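Side-chain contacts in Rho guanine nucleotide exchange factor 11 (Homo sapiens, PDB 5JHH), which probably catalyses the exchange of GDP for GTP on Rho-family GTPases, using a tandem of RhoGEF (DH) and PH domains: residues L16-R19 and E20-Q24; I47-Q50 and R51-E55; R196-D199 and Q200-I204; A211-Q214 and T215-H219. One frame throughout, in Å; residues are numbered along the deposited sequence.

All four contacts are local, spanning neighbouring turns within a helix, and all are partly buried. Contacts 1 and 2 sit near opposite ends of helix 18-54, with centres 45 Å apart: contact 1 is a helix start capped by a threonine, contact 2 the final turns, where a phenylalanine and a methionine pack together in the RhoGEF domain. Contacts 3 and 4 share helix 189-227, with centres 22 Å apart, and each meets a chain of another protein. Contact 3 is a salt-bridge network of arginines round one aspartate, while contact 4, closest to the middle of the chain, pairs a doubly gripped carbonyl with a bridging water.

Contact 1 of 4, residues L16-R19 and E20-Q24; sequences LTQR and EIDRQ
Leu16 and Thr17 close over the first turn of helix 18-54. Leu16 CB lies 4.2 Å from Ile21 CD1, while Leu16 CD2 meets the CG methylene of Glu20, so this one leucine touches two consecutive residues of the helix. Thr17 CG2 packs on Glu20 CB at 3.5 Å, the two side chains crossing at about a right angle. Thr17 is the N-cap, its OG1 accepting a weak bond from Arg19 N at 3.1 Å.

One residue beyond the first turn, Asp22 N donates to Gln18 O at 2.9 Å. With Asp22 CG anti to its carbonyl carbon (chi1 -68°), the carboxylate swings back over the same carbonyl, bringing two acceptors, Asp22 OD1 and Gln18 O, to 2.9 Å. The Gln18 amide stands 78° from the carboxylate plane. Asp22 also touches His183 of a loop, and a leucine in its place would probably leave that histidine without its acidic neighbour.

In the next shell, Gln24 NE2 gives Glu20 OE2 a nearly straight bond (3.0 Å, 174°), arriving from above the carboxylate plane. Arg23 NH2 adds a long, weak salt bridge to Glu20 OE2 at 3.4 Å, although Arg23 is held more firmly by the carbonyls of Ile94 and Lys95. With an amide N-H and a guanidinium both at its OE2, Glu20 is probably kept ionised, while the uncharged Thr17 hydroxyl oxygen caps Arg19 N.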
loop_
_atom_site.group_PDB
_atom_site.type_symbol
_atom_site.label_atom_id
_atom_site.label_comp_id
_atom_site.label_asym_id
_atom_site.label_seq_id
_atom_site.Cartn_x
_atom_site.Cartn_y
_atom_site.Cartn_z
ATOM N N LEU A 16 10.045 23.692 -29.950
ATOM C CA LEU A 16 10.480 22.443 -29.334
ATOM C C LEU A 16 9.895 21.175 -29.944
ATOM O O LEU A 16 8.831 21.176 -30.553
ATOM C CB LEU A 16 10.144 22.474 -27.846
ATOM C CG LEU A 16 10.549 23.763 -27.137
ATOM C CD1 LEU A 16 9.887 23.836 -25.775
ATOM C CD2 LEU A 16 12.066 23.864 -27.017
ATOM N N THR A 17 10.611 20.084 -29.731
ATOM C CA THR A 17 10.144 18.760 -30.104
ATOM C C THR A 17 9.094 18.228 -29.117
ATOM O O THR A 17 9.018 18.675 -27.978
ATOM C CB THR A 17 11.325 17.763 -30.172
ATOM O OG1 THR A 17 10.840 16.437 -29.955
ATOM C CG2 THR A 17 12.424 18.057 -29.109
ATOM N N GLN A 18 8.312 17.248 -29.557
ATOM C CA GLN A 18 7.304 16.595 -28.713
ATOM C C GLN A 18 7.932 15.979 -27.454
ATOM O O GLN A 18 7.372 16.069 -26.364
ATOM C CB GLN A 18 6.578 15.491 -29.510
ATOM C CG GLN A 18 5.320 14.890 -28.863
ATOM C CD GLN A 18 4.201 15.901 -28.614
ATOM O OE1 GLN A 18 3.220 15.588 -27.949
ATOM N NE2 GLN A 18 4.338 17.115 -29.151
ATOM N N ARG A 19 9.069 15.317 -27.639
ATOM C CA ARG A 19 9.829 14.757 -26.546
ATOM C C ARG A 19 10.203 15.835 -25.541
ATOM O O ARG A 19 10.028 15.644 -24.358
ATOM C CB ARG A 19 11.090 14.087 -27.069
ATOM C CG ARG A 19 11.771 13.154 -26.076
ATOM C CD ARG A 19 13.143 12.726 -26.575
ATOM N NE ARG A 19 13.568 11.430 -26.045
ATOM C CZ ARG A 19 13.024 10.258 -26.367
ATOM N NH1 ARG A 19 13.502 9.139 -25.834
ATOM N NH2 ARG A 19 11.994 10.194 -27.206
ATOM N N GLU A 20 10.699 16.972 -26.000
ATOM C CA GLU A 20 11.127 18.009 -25.087
ATOM C C GLU A 20 9.932 18.753 -24.470
ATOM O O GLU A 20 10.017 19.286 -23.364
ATOM C CB GLU A 20 12.080 18.985 -25.776
ATOM C CG GLU A 20 12.432 20.242 -24.966
ATOM C CD GLU A 20 13.184 19.968 -23.653
ATOM O OE1 GLU A 20 14.400 20.236 -23.593
ATOM O OE2 GLU A 20 12.563 19.518 -22.668
ATOM N N ILE A 21 8.810 18.776 -25.173
ATOM C CA ILE A 21 7.591 19.306 -24.603
ATOM C C ILE A 21 7.185 18.401 -23.434
ATOM O O ILE A 21 6.829 18.875 -22.370
ATOM C CB ILE A 21 6.435 19.292 -25.611
ATOM C CG1 ILE A 21 6.762 20.113 -26.870
ATOM C CG2 ILE A 21 5.152 19.798 -24.945
ATOM C CD1 ILE A 21 6.210 21.529 -26.856
ATOM N N ASP A 22 7.213 17.090 -23.675
ATOM C CA ASP A 22 6.746 16.115 -22.710
ATOM C C ASP A 22 7.636 16.093 -21.476
ATOM O O ASP A 22 7.129 15.999 -20.376
ATOM C CB ASP A 22 6.683 14.716 -23.328
ATOM C CG ASP A 22 5.605 14.606 -24.403
ATOM O OD1 ASP A 22 5.008 15.645 -24.755
ATOM O OD2 ASP A 22 5.392 13.493 -24.926
ATOM N N ARG A 23 8.947 16.181 -21.694
ATOM C CA ARG A 23 9.928 16.345 -20.648
ATOM C C ARG A 23 9.592 17.539 -19.788
ATOM O O ARG A 23 9.559 17.423 -18.556
ATOM C CB ARG A 23 11.315 16.507 -21.265
ATOM C CG ARG A 23 12.449 16.392 -20.286
ATOM C CD ARG A 23 13.778 16.731 -20.935
ATOM N NE ARG A 23 14.763 16.948 -19.899
ATOM C CZ ARG A 23 15.182 18.140 -19.477
ATOM N NH1 ARG A 23 16.044 18.176 -18.486
ATOM N NH2 ARG A 23 14.787 19.281 -20.047
ATOM N N GLN A 24 9.256 18.662 -20.414
ATOM C CA GLN A 24 8.885 19.867 -19.646
ATOM C C GLN A 24 7.624 19.684 -18.825
ATOM O O GLN A 24 7.495 20.244 -17.737
ATOM C CB GLN A 24 8.685 21.068 -20.547
ATOM C CG GLN A 24 9.958 21.481 -21.233
ATOM C CD GLN A 24 11.005 21.897 -20.251
ATOM O OE1 GLN A 24 10.731 22.668 -19.369
ATOM N NE2 GLN A 24 12.216 21.381 -20.406
#

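Contact 2 of 4, residues I47-Q50 and R51-E55; sequences IFYQ and RMKKE
Phe48 and Met52 run side by side and point the same way, the methionine side chain alongside the phenylalanine. The touching atom is the Met52 terminal methyl: CE reaches the ring edge near its plane, 4.0 Å from Phe48 CD1. It gets there because Met52 CG leaves anti to its carbonyl carbon (chi1 -67°) and the rest of the chain is extended. One ring face carries Ile47 CG2, 3.9 Å above the plane and offset toward the rim, so face and edge meet different apolar groups.

Tyr49 and Lys53 approach differently, crossing at a slant on another side of the helix. The lysine chain bends at three successive torsions, bringing NZ within 2.9 Å of Tyr49 OH for a weak hydrogen bond. On a third side, Arg51 and Glu55 form a salt bridge: NE and NH2 both give weak bonds to Glu55 OE2, at 3.5 Å and 3.4 Å from it, with the oxygen in the guanidinium plane.

Backbone bonds such as Met52 N to Phe48 O (2.8 Å) hold these pairs in step, past a wider pi-type turn at 47-49. A serine in place of Met52 would remove SD and CE and is likely to open a gap between the Phe48 edge, Leu63 and Met145. Apolar and polar groups alike line helices 139-150 and 60-66: Phe48 and Met52 meet through carbon alone, whereas Tyr49-Lys53 and Arg51-Glu55 are joined by weak polar bonds.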
loop_
_atom_site.group_PDB
_atom_site.type_symbol
_atom_site.label_atom_id
_atom_site.label_comp_id
_atom_site.label_asym_id
_atom_site.label_seq_id
_atom_site.Cartn_x
_atom_site.Cartn_y
_atom_site.Cartn_z
ATOM N N ILE A 47 -3.252 23.687 11.054
ATOM C CA ILE A 47 -4.621 23.383 11.457
ATOM C C ILE A 47 -4.647 22.354 12.597
ATOM O O ILE A 47 -5.554 22.400 13.434
ATOM C CB ILE A 47 -5.464 22.838 10.290
ATOM C CG1 ILE A 47 -5.566 23.855 9.149
ATOM C CG2 ILE A 47 -6.864 22.467 10.745
ATOM C CD1 ILE A 47 -6.141 25.193 9.543
ATOM N N PHE A 48 -3.664 21.445 12.641
ATOM C CA PHE A 48 -3.705 20.368 13.601
ATOM C C PHE A 48 -2.611 20.480 14.655
ATOM O O PHE A 48 -2.885 20.700 15.839
ATOM C CB PHE A 48 -3.650 19.029 12.884
ATOM C CG PHE A 48 -4.860 18.750 12.007
ATOM C CD1 PHE A 48 -6.028 18.271 12.549
ATOM C CD2 PHE A 48 -4.841 19.045 10.666
ATOM C CE1 PHE A 48 -7.139 18.050 11.762
ATOM C CE2 PHE A 48 -5.933 18.767 9.853
ATOM C CZ PHE A 48 -7.099 18.306 10.409
ATOM N N TYR A 49 -1.375 20.298 14.230
ATOM C CA TYR A 49 -0.260 20.130 15.143
ATOM C C TYR A 49 -0.108 21.277 16.119
ATOM O O TYR A 49 -0.126 21.063 17.331
ATOM C CB TYR A 49 1.062 19.936 14.376
ATOM C CG TYR A 49 2.248 19.849 15.302
ATOM C CD1 TYR A 49 2.361 18.843 16.228
ATOM C CD2 TYR A 49 3.246 20.817 15.265
ATOM C CE1 TYR A 49 3.448 18.780 17.116
ATOM C CE2 TYR A 49 4.332 20.779 16.121
ATOM C CZ TYR A 49 4.432 19.752 17.039
ATOM O OH TYR A 49 5.514 19.721 17.850
ATOM N N GLN A 50 -0.022 22.490 15.595
ATOM C CA GLN A 50 0.215 23.678 16.445
ATOM C C GLN A 50 -0.937 23.968 17.363
ATOM O O GLN A 50 -0.726 24.361 18.507
ATOM C CB GLN A 50 0.490 24.923 15.629
ATOM C CG GLN A 50 1.739 24.811 14.779
ATOM C CD GLN A 50 3.017 24.748 15.571
ATOM O OE1 GLN A 50 3.087 25.186 16.708
ATOM N NE2 GLN A 50 4.043 24.166 14.969
ATOM N N ARG A 51 -2.153 23.707 16.901
ATOM C CA ARG A 51 -3.313 23.902 17.757
ATOM C C ARG A 51 -3.428 22.810 18.812
ATOM O O ARG A 51 -3.790 23.082 19.963
ATOM C CB ARG A 51 -4.584 24.003 16.953
ATOM C CG ARG A 51 -4.668 25.219 16.024
ATOM C CD ARG A 51 -6.052 25.317 15.386
ATOM N NE ARG A 51 -7.068 25.387 16.447
ATOM C CZ ARG A 51 -8.305 24.879 16.400
ATOM N NH1 ARG A 51 -8.756 24.219 15.322
ATOM N NH2 ARG A 51 -9.093 25.018 17.469
ATOM N N MET A 52 -3.091 21.576 18.469
ATOM C CA MET A 52 -3.172 20.529 19.474
ATOM C C MET A 52 -2.188 20.837 20.582
ATOM O O MET A 52 -2.415 20.530 21.737
ATOM C CB MET A 52 -2.819 19.170 18.874
ATOM C CG MET A 52 -3.843 18.690 17.863
ATOM S SD MET A 52 -3.394 17.109 17.162
ATOM C CE MET A 52 -4.781 16.818 16.083
ATOM N N LYS A 53 -1.035 21.338 20.172
ATOM C CA LYS A 53 0.038 21.618 21.084
ATOM C C LYS A 53 -0.329 22.800 21.947
ATOM O O LYS A 53 -0.267 22.706 23.148
ATOM C CB LYS A 53 1.286 21.953 20.295
ATOM C CG LYS A 53 2.558 21.972 21.125
ATOM C CD LYS A 53 3.423 23.159 20.764
ATOM C CE LYS A 53 4.881 22.772 20.680
ATOM N NZ LYS A 53 5.116 22.112 19.364
ATOM N N LYS A 54 -0.677 23.914 21.311
ATOM C CA LYS A 54 -0.989 25.148 22.005
ATOM C C LYS A 54 -2.179 24.966 22.969
ATOM O O LYS A 54 -2.107 25.446 24.090
ATOM C CB LYS A 54 -1.257 26.292 21.006
ATOM C CG LYS A 54 -2.039 27.481 21.567
ATOM C CD LYS A 54 -1.133 28.492 22.281
ATOM C CE LYS A 54 -0.720 29.653 21.377
ATOM N NZ LYS A 54 -1.904 30.400 20.863
ATOM N N GLU A 55 -3.258 24.287 22.562
ATOM C CA GLU A 55 -4.410 24.124 23.454
ATOM C C GLU A 55 -4.396 22.815 24.280
ATOM O O GLU A 55 -5.431 22.417 24.807
ATOM C CB GLU A 55 -5.692 24.168 22.642
ATOM C CG GLU A 55 -5.910 25.482 21.910
ATOM C CD GLU A 55 -7.018 25.407 20.859
ATOM O OE1 GLU A 55 -7.976 24.617 21.039
ATOM O OE2 GLU A 55 -6.934 26.150 19.850
#

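Contact 3 of 4, residues R196-D199 and Q200-I204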
loop_
_atom_site.group_PDB
_atom_site.type_symbol
_atom_site.label_atom_id
_atom_site.label_comp_id
_atom_site.label_asym_id
_atom_site.label_seq_id
_atom_site.Cartn_x
_atom_site.Cartn_y
_atom_site.Cartn_z
ATOM N N ARG A 196 20.209 7.130 -11.565
ATOM C CA ARG A 196 20.791 6.902 -10.270
ATOM C C ARG A 196 19.818 7.426 -9.197
ATOM O O ARG A 196 19.509 6.724 -8.238
ATOM C CB ARG A 196 22.166 7.592 -10.217
ATOM C CG ARG A 196 22.774 7.822 -8.845
ATOM C CD ARG A 196 23.155 6.502 -8.232
ATOM N NE ARG A 196 23.960 6.673 -7.030
ATOM C CZ ARG A 196 24.304 5.678 -6.222
ATOM N NH1 ARG A 196 23.951 4.419 -6.493
ATOM N NH2 ARG A 196 25.004 5.938 -5.130
ATOM N N ALA A 197 19.304 8.630 -9.409
ATOM C CA ALA A 197 18.319 9.218 -8.500
ATOM C C ALA A 197 17.052 8.362 -8.353
ATOM O O ALA A 197 16.542 8.142 -7.244
ATOM C CB ALA A 197 17.955 10.634 -8.969
ATOM N N ARG A 198 16.527 7.899 -9.478
ATOM C CA ARG A 198 15.379 6.980 -9.467
ATOM C C ARG A 198 15.659 5.769 -8.604
ATOM O O ARG A 198 14.829 5.355 -7.742
ATOM C CB ARG A 198 15.038 6.530 -10.881
ATOM C CG ARG A 198 14.038 5.382 -10.894
ATOM C CD ARG A 198 14.048 4.646 -12.223
ATOM N NE ARG A 198 15.290 3.889 -12.333
ATOM C CZ ARG A 198 15.884 3.594 -13.471
ATOM N NH1 ARG A 198 15.327 3.923 -14.636
ATOM N NH2 ARG A 198 17.040 2.956 -13.429
ATOM N N ASP A 199 16.819 5.170 -8.826
ATOM C CA ASP A 199 17.154 3.978 -8.039
ATOM C C ASP A 199 17.282 4.274 -6.518
ATOM O O ASP A 199 16.991 3.403 -5.666
ATOM C CB ASP A 199 18.478 3.373 -8.548
ATOM C CG ASP A 199 18.383 2.805 -9.998
ATOM O OD1 ASP A 199 17.297 2.624 -10.576
ATOM O OD2 ASP A 199 19.438 2.526 -10.545
ATOM N N GLN A 200 17.773 5.470 -6.172
ATOM C CA GLN A 200 17.990 5.790 -4.762
ATOM C C GLN A 200 16.637 6.058 -4.111
ATOM O O GLN A 200 16.394 5.577 -3.026
ATOM C CB GLN A 200 18.944 6.972 -4.599
ATOM C CG GLN A 200 20.422 6.663 -4.819
ATOM C CD GLN A 200 21.090 6.107 -3.598
ATOM O OE1 GLN A 200 20.747 5.050 -3.129
ATOM N NE2 GLN A 200 22.087 6.808 -3.086
ATOM N N CYS A 201 15.717 6.709 -4.824
ATOM C CA CYS A 201 14.317 6.810 -4.375
ATOM C C CYS A 201 13.679 5.461 -4.070
ATOM O O CYS A 201 12.977 5.322 -3.082
ATOM C CB CYS A 201 13.450 7.489 -5.381
ATOM S SG CYS A 201 13.817 9.207 -5.569
ATOM N N ARG A 202 13.895 4.477 -4.909
ATOM C CA ARG A 202 13.386 3.143 -4.585
ATOM C C ARG A 202 13.909 2.614 -3.270
ATOM O O ARG A 202 13.174 2.010 -2.470
ATOM C CB ARG A 202 13.708 2.154 -5.685
ATOM C CG ARG A 202 12.787 2.381 -6.877
ATOM C CD ARG A 202 12.974 1.319 -7.952
ATOM N NE ARG A 202 12.188 1.652 -9.118
ATOM C CZ ARG A 202 12.657 1.685 -10.369
ATOM N NH1 ARG A 202 13.924 1.369 -10.641
ATOM N NH2 ARG A 202 11.836 2.016 -11.360
ATOM N N GLU A 203 15.185 2.837 -3.077
ATOM C CA GLU A 203 15.914 2.413 -1.875
ATOM C C GLU A 203 15.387 3.151 -0.629
ATOM O O GLU A 203 15.213 2.594 0.443
ATOM C CB GLU A 203 17.379 2.735 -2.120
ATOM C CG GLU A 203 18.343 1.646 -1.744
ATOM C CD GLU A 203 18.018 0.281 -2.283
ATOM O OE1 GLU A 203 18.012 0.129 -3.513
ATOM O OE2 GLU A 203 17.820 -0.638 -1.442
ATOM N N ILE A 204 15.030 4.404 -0.825
ATOM C CA ILE A 204 14.441 5.174 0.242
ATOM C C ILE A 204 13.091 4.579 0.583
ATOM O O ILE A 204 12.730 4.479 1.732
ATOM C CB ILE A 204 14.289 6.637 -0.205
ATOM C CG1 ILE A 204 15.649 7.322 -0.168
ATOM C CG2 ILE A 204 13.278 7.356 0.625
ATOM C CD1 ILE A 204 15.612 8.666 -0.876
HETATM O O HOH W 1 17.098 0.829 -6.267
#
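Arg198, Asp199 and Arg202 form a salt-bridge network on helix 189-227, a long helix of the RhoGEF domain. The charged contacts centre on Asp199 OD1. Arg198 grips it side-on with two nitrogens, NE at 3.0 Å and NH2 at 2.9 Å, both reaching OD1 from the same face of the carboxylate, while OD1 lies in the guanidinium plane. Arg202 NH1 adds a longer salt bridge to Asp199 OD1 at 3.6 Å, and its NH2 pairs with Glu178 of helix 165-182. The two arginines lie side by side with guanidinium planes 15° apart, sharing this acid.

Stacking joins Arg196 to Gln200: Gln200 NE2 sits 3.6 Å above the plane of the Arg196 guanidinium, offset toward the rim, the planes 24° apart. The amide is fixed by Asp106, which accepts from NE2, and by Arg110, which donates to OE1.

In the apolar packing, Ala197 and Cys201 touch helix 98-105; Cys201 also touches helix 165-182. Arg202 packs, in addition, on an aromatic side chain of another protein's chain. A single water donates to Asp199 O at 2.6 Å and to Glu203 OE1 at 3.0 Å.

Contact 4 of 4, residues A211-Q214 and T215-H219; sequences AVKQ and TENRH
Ala211 O is gripped twice by Thr215, whose N and OG1 donate from opposite faces of the carbonyl plane, at 2.9 Å and 3.0 Å from the oxygen. The hydroxyl can fold back one turn because Thr215 OG1 stands anti to its own carbonyl carbon, chi1 -64°. That second bond satisfies the hydroxyl proton within the helix and fixes the rotation of the side chain.

Val212 and Glu216 lie side by side, pointing the same way, with the flat end of the acid drawn against a methyl: Val212 CG1 is 3.6 Å from Glu216 CD. Extended beyond CG, Glu216 delivers its two oxygens outward, OE2 to Ser125 OG and OE1 to a basic side chain of another protein's chain.

A water spans the next pair, donating to Gln214 OE1 at 2.6 Å and accepting from Asn217 ND2 at 2.9 Å. Asn217 OD1 is taken by a basic side chain of the other protein, and Gln214 NE2 by Glu210.

The contact thus lies along helix 189-227 on its way from the RhoGEF bundle toward the PH-domain strands: Ala211 and Thr215 face the loop that follows helix 107-121, Gln214 touches Lys253 just before strand 254-263, and Val212, Lys213, Glu216 and Asn217 meet the partner protein.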
loop_
_atom_site.group_PDB
_atom_site.type_symbol
_atom_site.label_atom_id
_atom_site.label_comp_id
_atom_site.label_asym_id
_atom_site.label_seq_id
_atom_site.Cartn_x
_atom_site.Cartn_y
_atom_site.Cartn_z
ATOM N N ALA A 211 10.976 0.406 8.007
ATOM C CA ALA A 211 10.729 0.997 9.317
ATOM C C ALA A 211 9.306 0.789 9.784
ATOM O O ALA A 211 9.055 0.561 10.977
ATOM C CB ALA A 211 11.034 2.484 9.316
ATOM N N VAL A 212 8.354 0.929 8.863
ATOM C CA VAL A 212 6.969 0.737 9.220
ATOM C C VAL A 212 6.806 -0.713 9.643
ATOM O O VAL A 212 6.198 -1.033 10.668
ATOM C CB VAL A 212 6.071 1.022 8.020
ATOM C CG1 VAL A 212 4.654 0.549 8.223
ATOM C CG2 VAL A 212 6.093 2.503 7.706
ATOM N N LYS A 213 7.389 -1.600 8.869
ATOM C CA LYS A 213 7.265 -3.015 9.167
ATOM C C LYS A 213 7.740 -3.359 10.573
ATOM O O LYS A 213 6.997 -3.976 11.322
ATOM C CB LYS A 213 8.015 -3.796 8.163
ATOM C CG LYS A 213 8.142 -5.256 8.498
ATOM C CD LYS A 213 9.016 -5.857 7.411
ATOM C CE LYS A 213 8.858 -7.346 7.386
ATOM N NZ LYS A 213 9.622 -7.857 6.230
ATOM N N GLN A 214 8.933 -2.901 10.944
ATOM C CA GLN A 214 9.519 -3.291 12.209
ATOM C C GLN A 214 8.811 -2.588 13.344
ATOM O O GLN A 214 8.550 -3.185 14.381
ATOM C CB GLN A 214 11.032 -3.010 12.253
ATOM C CG GLN A 214 11.906 -3.943 11.372
ATOM C CD GLN A 214 11.504 -5.451 11.368
ATOM O OE1 GLN A 214 11.125 -6.040 12.397
ATOM N NE2 GLN A 214 11.600 -6.073 10.205
ATOM N N THR A 215 8.443 -1.329 13.148
ATOM C CA THR A 215 7.748 -0.618 14.211
ATOM C C THR A 215 6.390 -1.218 14.480
ATOM O O THR A 215 6.032 -1.416 15.641
ATOM C CB THR A 215 7.535 0.864 13.875
ATOM O OG1 THR A 215 8.800 1.524 13.759
ATOM C CG2 THR A 215 6.741 1.531 14.907
ATOM N N GLU A 216 5.598 -1.468 13.437
ATOM C CA GLU A 216 4.303 -2.109 13.658
ATOM C C GLU A 216 4.456 -3.548 14.208
ATOM O O GLU A 216 3.717 -3.974 15.123
ATOM C CB GLU A 216 3.481 -2.168 12.374
ATOM C CG GLU A 216 3.081 -0.794 11.849
ATOM C CD GLU A 216 2.258 -0.814 10.559
ATOM O OE1 GLU A 216 2.334 -1.787 9.760
ATOM O OE2 GLU A 216 1.488 0.170 10.373
ATOM N N ASN A 217 5.381 -4.306 13.627
ATOM C CA ASN A 217 5.554 -5.685 14.052
ATOM C C ASN A 217 5.890 -5.705 15.529
ATOM O O ASN A 217 5.311 -6.502 16.279
ATOM C CB ASN A 217 6.675 -6.390 13.317
ATOM C CG ASN A 217 6.248 -6.950 12.007
ATOM O OD1 ASN A 217 5.127 -6.727 11.513
ATOM N ND2 ASN A 217 7.137 -7.709 11.423
ATOM N N ARG A 218 6.761 -4.799 15.951
ATOM C CA ARG A 218 7.187 -4.779 17.357
ATOM C C ARG A 218 6.025 -4.516 18.289
ATOM O O ARG A 218 5.878 -5.188 19.325
ATOM C CB ARG A 218 8.280 -3.751 17.586
ATOM C CG ARG A 218 8.928 -3.797 18.979
ATOM C CD ARG A 218 10.143 -2.867 19.118
ATOM N NE ARG A 218 9.741 -1.453 19.169
ATOM C CZ ARG A 218 10.016 -0.528 18.236
ATOM N NH1 ARG A 218 10.757 -0.824 17.165
ATOM N NH2 ARG A 218 9.547 0.718 18.377
ATOM N N HIS A 219 5.202 -3.534 17.924
ATOM C CA HIS A 219 4.027 -3.212 18.702
ATOM C C HIS A 219 3.041 -4.392 18.719
ATOM O O HIS A 219 2.524 -4.752 19.751
ATOM C CB HIS A 219 3.376 -1.969 18.113
ATOM C CG HIS A 219 2.152 -1.509 18.835
ATOM N ND1 HIS A 219 0.873 -1.875 18.454
ATOM C CD2 HIS A 219 2.005 -0.666 19.882
ATOM C CE1 HIS A 219 -0.008 -1.290 19.251
ATOM N NE2 HIS A 219 0.655 -0.543 20.119
HETATM O O HOH W 2 9.516 -7.922 13.082
#